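Local coordinates for packaging protein UL32 (Human herpesvirus 8 type M, PDB 6XF9) that forms a pentameric zinc-binding ring required for herpesviral packaging and probably guides new capsids to nuclear replication compartments, controlling cleavage and packaging of viral DNA, at residues D[36-41]-D[277-282]; D[223-228]-D[348-353]; D[317-322]-D[327-332]. All blocks are in the same frame, centred on the assembly; numbering follows the deposited sequence.

Interaction 1 (D[36-41]-D[277-282])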
# COMPACT_ATOMS: atom_id res chain seq x y z
N ASN D 36 39.75 -18.28 -1.70
CA ASN D 36 40.05 -19.69 -1.94
C ASN D 36 39.83 -19.96 -3.43
O ASN D 36 38.74 -19.69 -3.95
CB ASN D 36 39.14 -20.60 -1.09
CG ASN D 36 39.50 -22.08 -1.20
OD1 ASN D 36 39.64 -22.64 -2.29
ND2 ASN D 36 39.76 -22.69 -0.04
N PRO D 37 40.82 -20.50 -4.13
CA PRO D 37 40.67 -20.64 -5.59
C PRO D 37 39.52 -21.53 -6.01
O PRO D 37 38.93 -21.30 -7.07
CB PRO D 37 42.03 -21.21 -6.03
CG PRO D 37 42.63 -21.77 -4.80
CD PRO D 37 42.15 -20.92 -3.67
N ILE D 38 39.16 -22.55 -5.22
CA ILE D 38 38.01 -23.38 -5.56
C ILE D 38 36.71 -22.58 -5.42
O ILE D 38 35.89 -22.53 -6.34
CB ILE D 38 37.99 -24.66 -4.71
CG1 ILE D 38 39.09 -25.60 -5.21
CG2 ILE D 38 36.61 -25.32 -4.71
CD1 ILE D 38 39.29 -26.83 -4.36
N MET D 39 36.51 -21.94 -4.27
CA MET D 39 35.30 -21.14 -4.10
C MET D 39 35.23 -19.99 -5.10
O MET D 39 34.13 -19.61 -5.54
CB MET D 39 35.22 -20.60 -2.68
CG MET D 39 35.23 -21.67 -1.61
SD MET D 39 33.80 -22.76 -1.74
CE MET D 39 32.52 -21.63 -1.17
N THR D 40 36.38 -19.42 -5.48
CA THR D 40 36.37 -18.29 -6.41
C THR D 40 35.91 -18.74 -7.79
O THR D 40 35.23 -17.99 -8.50
CB THR D 40 37.75 -17.65 -6.49
OG1 THR D 40 38.21 -17.28 -5.18
CG2 THR D 40 37.67 -16.38 -7.34
N GLN D 41 36.29 -19.95 -8.19
CA GLN D 41 35.92 -20.47 -9.50
C GLN D 41 34.46 -20.90 -9.54
O GLN D 41 33.75 -20.60 -10.51
CB GLN D 41 36.82 -21.65 -9.88
CG GLN D 41 36.80 -21.98 -11.36
CD GLN D 41 37.45 -23.32 -11.67
OE1 GLN D 41 38.63 -23.53 -11.38
NE2 GLN D 41 36.69 -24.24 -12.27
N PRO D 277 31.24 -34.02 -0.31
CA PRO D 277 31.46 -33.35 -1.60
C PRO D 277 30.21 -32.59 -2.02
O PRO D 277 29.70 -32.75 -3.13
CB PRO D 277 31.79 -34.51 -2.54
CG PRO D 277 31.04 -35.67 -1.96
CD PRO D 277 30.88 -35.44 -0.48
N CYS D 278 29.68 -31.78 -1.10
CA CYS D 278 28.38 -31.14 -1.27
C CYS D 278 28.38 -30.10 -2.37
O CYS D 278 27.29 -29.68 -2.78
CB CYS D 278 27.93 -30.50 0.05
SG CYS D 278 29.07 -29.24 0.71
N LEU D 279 29.54 -29.69 -2.88
CA LEU D 279 29.59 -28.77 -4.01
C LEU D 279 29.25 -29.46 -5.31
O LEU D 279 29.40 -28.85 -6.37
CB LEU D 279 30.95 -28.09 -4.09
CG LEU D 279 31.29 -27.21 -2.90
CD1 LEU D 279 32.69 -26.62 -3.00
CD2 LEU D 279 30.27 -26.09 -2.77
N MET D 280 28.85 -30.74 -5.25
CA MET D 280 28.29 -31.45 -6.39
C MET D 280 26.79 -31.67 -6.28
O MET D 280 26.19 -32.27 -7.19
CB MET D 280 28.97 -32.81 -6.56
CG MET D 280 30.35 -32.74 -7.14
SD MET D 280 31.13 -34.33 -6.92
CE MET D 280 30.37 -35.30 -8.21
N HIS D 281 26.16 -31.19 -5.23
CA HIS D 281 24.77 -31.28 -4.86
C HIS D 281 24.09 -29.94 -5.14
O HIS D 281 24.75 -28.90 -5.13
CB HIS D 281 24.65 -31.62 -3.37
CG HIS D 281 23.29 -32.08 -2.98
ND1 HIS D 281 22.24 -31.20 -2.75
CD2 HIS D 281 22.80 -33.32 -2.75
CE1 HIS D 281 21.16 -31.89 -2.43
NE2 HIS D 281 21.47 -33.18 -2.42
N PRO D 282 22.78 -29.91 -5.41
CA PRO D 282 22.14 -28.62 -5.74
C PRO D 282 22.20 -27.55 -4.64
O PRO D 282 22.18 -26.35 -4.96
CB PRO D 282 20.69 -29.02 -6.04
CG PRO D 282 20.59 -30.54 -5.75
CD PRO D 282 21.98 -31.04 -5.90
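Leu279 meets Ile38 and Met39 where a loop with a short 3-10 turn, 278-280, approaches the first turn of helix 37-45, a helix start N-capped by Asn36 through an Asx turn. The leucine turns one methyl, CD1, to the notch between the two helix side chains, and that methyl does all the touching. Its CB is directed at the helix, and the extended end of the side chain carries CD1 forward. Ile38 also points its CB across the gap and offers the CG2 branch, 4.5 Å from Leu279 CD1. Met39 comes in differently: its CB leaves the helix to one side, and the chain then curls back (chi2 -63°) to place SD 4.2 Å from Leu279 CD1. Branched aliphatic groups and a flexible thioether suit such a light contact, which is made by apolar side chains alone and buries only about 80 Å². Met39 also packs on Leu26 and Pro27 of strand 26-27, while the backbone of Leu279 is hydrogen-bonded to Ser24, so residues just before and within that strand join the two sides. Pro37 suits the first turn because it has no N-H to offer. Asn36 O accepts from both the backbone N and the hydroxyl of Thr40, and Asn36 OD1 takes the N-H of Ile38 in the carbonyl plane at 3.0 Å.

Interaction 2 (D[223-228]-D[348-353])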
# COMPACT_ATOMS: atom_id res chain seq x y z
N SER D 223 23.84 -51.45 -8.50
CA SER D 223 23.41 -50.36 -7.63
C SER D 223 24.59 -49.46 -7.30
O SER D 223 25.68 -49.94 -6.97
CB SER D 223 22.81 -50.91 -6.35
OG SER D 223 22.96 -49.99 -5.29
N LEU D 224 24.36 -48.15 -7.36
CA LEU D 224 25.40 -47.20 -6.99
C LEU D 224 25.40 -46.87 -5.51
O LEU D 224 26.23 -46.07 -5.07
CB LEU D 224 25.25 -45.90 -7.80
CG LEU D 224 25.20 -46.09 -9.32
CD1 LEU D 224 25.19 -44.77 -10.05
CD2 LEU D 224 26.39 -46.91 -9.77
N LEU D 225 24.48 -47.46 -4.73
CA LEU D 225 24.45 -47.19 -3.30
C LEU D 225 25.78 -47.36 -2.58
O LEU D 225 26.14 -46.47 -1.78
CB LEU D 225 23.40 -48.07 -2.62
CG LEU D 225 22.05 -47.41 -2.54
CD1 LEU D 225 21.09 -48.30 -1.77
CD2 LEU D 225 22.27 -46.09 -1.85
N PRO D 226 26.58 -48.42 -2.82
CA PRO D 226 27.86 -48.52 -2.10
C PRO D 226 28.76 -47.32 -2.35
O PRO D 226 29.38 -46.81 -1.41
CB PRO D 226 28.45 -49.83 -2.63
CG PRO D 226 27.25 -50.62 -3.06
CD PRO D 226 26.35 -49.61 -3.66
N ALA D 227 28.85 -46.86 -3.61
CA ALA D 227 29.69 -45.70 -3.91
C ALA D 227 29.23 -44.48 -3.13
O ALA D 227 30.05 -43.72 -2.61
CB ALA D 227 29.66 -45.42 -5.41
N LEU D 228 27.91 -44.26 -3.09
CA LEU D 228 27.35 -43.20 -2.26
C LEU D 228 27.73 -43.38 -0.80
O LEU D 228 28.32 -42.49 -0.18
CB LEU D 228 25.82 -43.17 -2.45
CG LEU D 228 24.93 -42.40 -1.48
CD1 LEU D 228 25.10 -40.91 -1.65
CD2 LEU D 228 23.47 -42.80 -1.69
N ASP D 348 16.59 -55.83 -2.72
CA ASP D 348 17.89 -55.42 -2.18
C ASP D 348 17.74 -54.98 -0.73
O ASP D 348 17.16 -53.91 -0.44
CB ASP D 348 18.49 -54.26 -2.98
CG ASP D 348 19.91 -53.94 -2.55
OD1 ASP D 348 20.27 -54.24 -1.39
OD2 ASP D 348 20.66 -53.31 -3.34
N PRO D 349 18.29 -55.74 0.22
CA PRO D 349 18.18 -55.35 1.63
C PRO D 349 18.97 -54.10 2.01
O PRO D 349 18.71 -53.55 3.08
CB PRO D 349 18.68 -56.59 2.38
CG PRO D 349 19.64 -57.22 1.42
CD PRO D 349 19.10 -56.96 0.05
N LEU D 350 19.95 -53.67 1.22
CA LEU D 350 20.64 -52.42 1.56
C LEU D 350 19.71 -51.22 1.38
O LEU D 350 19.53 -50.42 2.31
CB LEU D 350 21.90 -52.25 0.71
CG LEU D 350 22.71 -50.99 1.05
CD1 LEU D 350 23.18 -51.02 2.49
CD2 LEU D 350 23.89 -50.81 0.12
N LEU D 351 19.08 -51.10 0.21
CA LEU D 351 18.14 -50.02 -0.00
C LEU D 351 17.05 -50.05 1.05
O LEU D 351 16.72 -49.02 1.65
CB LEU D 351 17.50 -50.14 -1.38
CG LEU D 351 16.41 -49.13 -1.68
CD1 LEU D 351 17.01 -47.73 -1.71
CD2 LEU D 351 15.74 -49.47 -3.00
N ARG D 352 16.53 -51.24 1.34
CA ARG D 352 15.48 -51.38 2.34
C ARG D 352 15.93 -50.88 3.70
O ARG D 352 15.21 -50.14 4.37
CB ARG D 352 15.04 -52.84 2.37
CG ARG D 352 13.94 -53.22 3.28
CD ARG D 352 13.83 -54.71 3.12
NE ARG D 352 12.95 -55.36 4.07
CZ ARG D 352 12.12 -56.35 3.74
NH1 ARG D 352 11.34 -56.91 4.67
NH2 ARG D 352 12.06 -56.75 2.48
N GLU D 353 17.14 -51.26 4.12
CA GLU D 353 17.63 -50.82 5.43
C GLU D 353 17.94 -49.33 5.46
O GLU D 353 17.79 -48.69 6.50
CB GLU D 353 18.83 -51.66 5.85
CG GLU D 353 19.40 -51.28 7.20
CD GLU D 353 20.43 -52.28 7.69
OE1 GLU D 353 20.78 -53.19 6.89
OE2 GLU D 353 20.89 -52.13 8.85
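The carboxylate of Asp348 is the flat group of this contact, and Ser223 approaches it from the other segment with CB 4.4 Å from OD2. OD1 receives the N-H of Leu350 at 2.7 Å on its anti side, with the donor 34° out of the carboxylate plane, while OD2 accepts from NE2 of His305. Gripped at both oxygens, the group should have little freedom to rotate. Next to this polar margin the packing belongs to three leucines. Leu225 reaches toward helix 349-357. Its CB touches CD2 of Leu350 at 3.9 Å, and its tip, CD1, comes against the backbone at Leu351 CA, at 3.8 Å. Leu225 holds chi1 at -92°, well off a staggered value, and with this turn the methyl reaches the main chain as well as Leu351 CB, 4.1 Å from Leu225 CD1. Leu350 and Leu351 both set CG opposite their own backbone N, but Leu350 directs its CB at the other segment whereas the CB of Leu351 leaves to one side, although its CD1 still meets CD1 of Leu225; the residue also packs on Cys301 and His305. Branched aliphatic residues suit these places, filling the gap between helices without bringing polar atoms into it. The two helix starts resemble each other without being identical: Asp348 is the N-cap and forms an Asx turn, whereas Ser223, one residue further out, caps the turn leading into its helix through an ST turn, OG accepting from Leu225 N at 3.0 Å. A proline sits in each first turn. The pattern is that of two capped helix N-termini packed through leucines, beside a CxxC zinc site whose ligand His366 lies about 10 Å from Leu351, side chain to side chain.

Interaction 3 (D[317-322]-D[327-332])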
# COMPACT_ATOMS: atom_id res chain seq x y z
N CYS D 317 1.97 -44.92 -0.98
CA CYS D 317 0.65 -45.55 -0.89
C CYS D 317 0.44 -46.22 0.46
O CYS D 317 -0.66 -46.20 1.00
CB CYS D 317 0.46 -46.55 -2.04
SG CYS D 317 0.64 -45.82 -3.70
N GLU D 318 1.48 -46.85 1.02
CA GLU D 318 1.31 -47.47 2.32
C GLU D 318 1.03 -46.41 3.37
O GLU D 318 0.16 -46.58 4.23
CB GLU D 318 2.54 -48.27 2.77
CG GLU D 318 2.89 -49.58 2.05
CD GLU D 318 3.87 -50.43 2.89
OE1 GLU D 318 5.00 -50.74 2.44
OE2 GLU D 318 3.56 -50.71 4.07
N VAL D 319 1.77 -45.30 3.31
CA VAL D 319 1.60 -44.22 4.28
C VAL D 319 0.20 -43.62 4.17
O VAL D 319 -0.48 -43.40 5.18
CB VAL D 319 2.71 -43.17 4.09
CG1 VAL D 319 2.40 -41.96 4.93
CG2 VAL D 319 4.07 -43.77 4.43
N MET D 320 -0.28 -43.39 2.95
CA MET D 320 -1.61 -42.83 2.75
C MET D 320 -2.71 -43.84 3.08
O MET D 320 -3.67 -43.52 3.81
CB MET D 320 -1.74 -42.36 1.31
CG MET D 320 -0.80 -41.24 0.94
SD MET D 320 -1.00 -39.82 2.02
CE MET D 320 -2.10 -38.84 0.99
N GLY D 321 -2.59 -45.08 2.60
CA GLY D 321 -3.71 -46.00 2.55
C GLY D 321 -3.93 -46.98 3.69
O GLY D 321 -5.07 -47.41 3.91
N HIS D 322 -2.86 -47.35 4.42
CA HIS D 322 -2.99 -48.41 5.43
C HIS D 322 -3.76 -47.93 6.66
O HIS D 322 -4.74 -48.57 7.07
CB HIS D 322 -1.61 -48.93 5.87
CG HIS D 322 -1.00 -49.93 4.93
ND1 HIS D 322 0.12 -50.66 5.26
CD2 HIS D 322 -1.35 -50.32 3.68
CE1 HIS D 322 0.44 -51.46 4.25
NE2 HIS D 322 -0.44 -51.27 3.28
N VAL D 327 -4.05 -40.11 11.88
CA VAL D 327 -2.71 -40.12 12.43
C VAL D 327 -1.81 -39.21 11.57
O VAL D 327 -1.92 -39.24 10.38
CB VAL D 327 -2.19 -41.54 12.40
CG1 VAL D 327 -0.70 -41.57 12.40
CG2 VAL D 327 -2.74 -42.32 13.56
N LYS D 328 -0.92 -38.43 12.16
CA LYS D 328 -0.09 -37.53 11.38
C LYS D 328 0.90 -38.25 10.46
O LYS D 328 1.30 -39.35 10.72
CB LYS D 328 0.57 -36.47 12.26
CG LYS D 328 1.81 -36.90 13.00
CD LYS D 328 1.98 -36.18 14.32
CE LYS D 328 2.42 -34.75 14.16
NZ LYS D 328 2.42 -34.07 15.47
N LEU D 329 1.27 -37.61 9.37
CA LEU D 329 2.10 -38.25 8.36
C LEU D 329 3.41 -38.78 8.95
O LEU D 329 3.90 -39.83 8.52
CB LEU D 329 2.37 -37.28 7.22
CG LEU D 329 1.11 -37.00 6.41
CD1 LEU D 329 1.28 -35.80 5.46
CD2 LEU D 329 0.78 -38.26 5.70
N VAL D 330 4.00 -38.08 9.94
CA VAL D 330 5.27 -38.59 10.47
C VAL D 330 5.05 -39.83 11.32
O VAL D 330 5.93 -40.70 11.41
CB VAL D 330 6.06 -37.51 11.25
CG1 VAL D 330 6.60 -36.46 10.33
CG2 VAL D 330 5.22 -36.88 12.32
N ASP D 331 3.89 -39.95 11.98
CA ASP D 331 3.57 -41.17 12.72
C ASP D 331 3.21 -42.33 11.78
O ASP D 331 3.66 -43.46 12.00
CB ASP D 331 2.44 -40.89 13.71
CG ASP D 331 2.93 -40.14 14.93
OD1 ASP D 331 4.11 -40.37 15.30
OD2 ASP D 331 2.17 -39.30 15.48
N ARG D 332 2.44 -42.07 10.72
CA ARG D 332 2.13 -43.10 9.73
C ARG D 332 3.41 -43.68 9.14
O ARG D 332 3.51 -44.89 8.92
CB ARG D 332 1.31 -42.52 8.60
CG ARG D 332 -0.09 -42.19 8.93
CD ARG D 332 -0.76 -41.53 7.76
NE ARG D 332 -2.11 -41.11 8.11
CZ ARG D 332 -3.20 -41.55 7.53
NH1 ARG D 332 -3.11 -42.44 6.54
NH2 ARG D 332 -4.39 -41.10 7.92
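Val319 and Arg332 bring their CA atoms to 5.6 Å where the chain leaves helix 308-321, passes a short loop and enters helix 329-338, a helix-loop-helix. Arg332 points its CB at the other helix and runs out extended from CG to NE, so its guanidinium presents its edge to the carbonyls there. NH1 gives a nearly straight bond to Val319 O, 3.1 Å long at 167°, lying in both the carbonyl plane and the guanidinium plane. Met320 O stands 3.0 Å from the same NH1, at the edge of the group. From within its own segment, Val327 O accepts from NE at 2.9 Å, again in the guanidinium plane, which fixes the rotation of the flat group. Beside the arginine arm lies an apolar layer. Val319 sets CG1 opposite its backbone N (chi1 171°), and this branch touches Arg332 CB at 3.9 Å and CD2 of Leu329 at 4.1 Å, the valine and leucine crossing at about a right angle. Met320 starts away from helix 329-338, yet its curled chain still leaves SD 4.4 Å from Leu329 CD2. Val319 and Met320 also pack on Phe368 of helix 360-369. At the start of helix 329-338, Lys328 and Asp331 bond to Ser50 O and Cys52 N of a neighbouring subunit, where Cys52 is a zinc ligand, and Ile145 of that subunit packs on Leu329 and Arg332. Arginine suits this buried place because its long arm is apolar and its end has many N-H groups: the positive charge meets main-chain carbonyls near a helix C-terminus, whose partial negative charge would favour it, and the bonds tie both sides of the turn together.

In the fold
The three contacts sit in different parts of one largely helical subunit. Interactions 1 and 3 lie on opposite sides of the chain's centre, their own centres 38 Å apart, and interaction 2 lies off the line joining them, its centre 26 Å from that of interaction 1 and 24 Å from that of interaction 3. Along the chain, interaction 3 is nested within the loop that interaction 2 closes, while interactions 1 and 2 interleave. Interactions 2 and 3 each bring a side chain to about 10 Å from that of His366, a ligand of the third zinc; interaction 1 is remote from the metal sites. Of the three, interaction 3 alone touches another subunit, joining local helix packing to the pentameric ring.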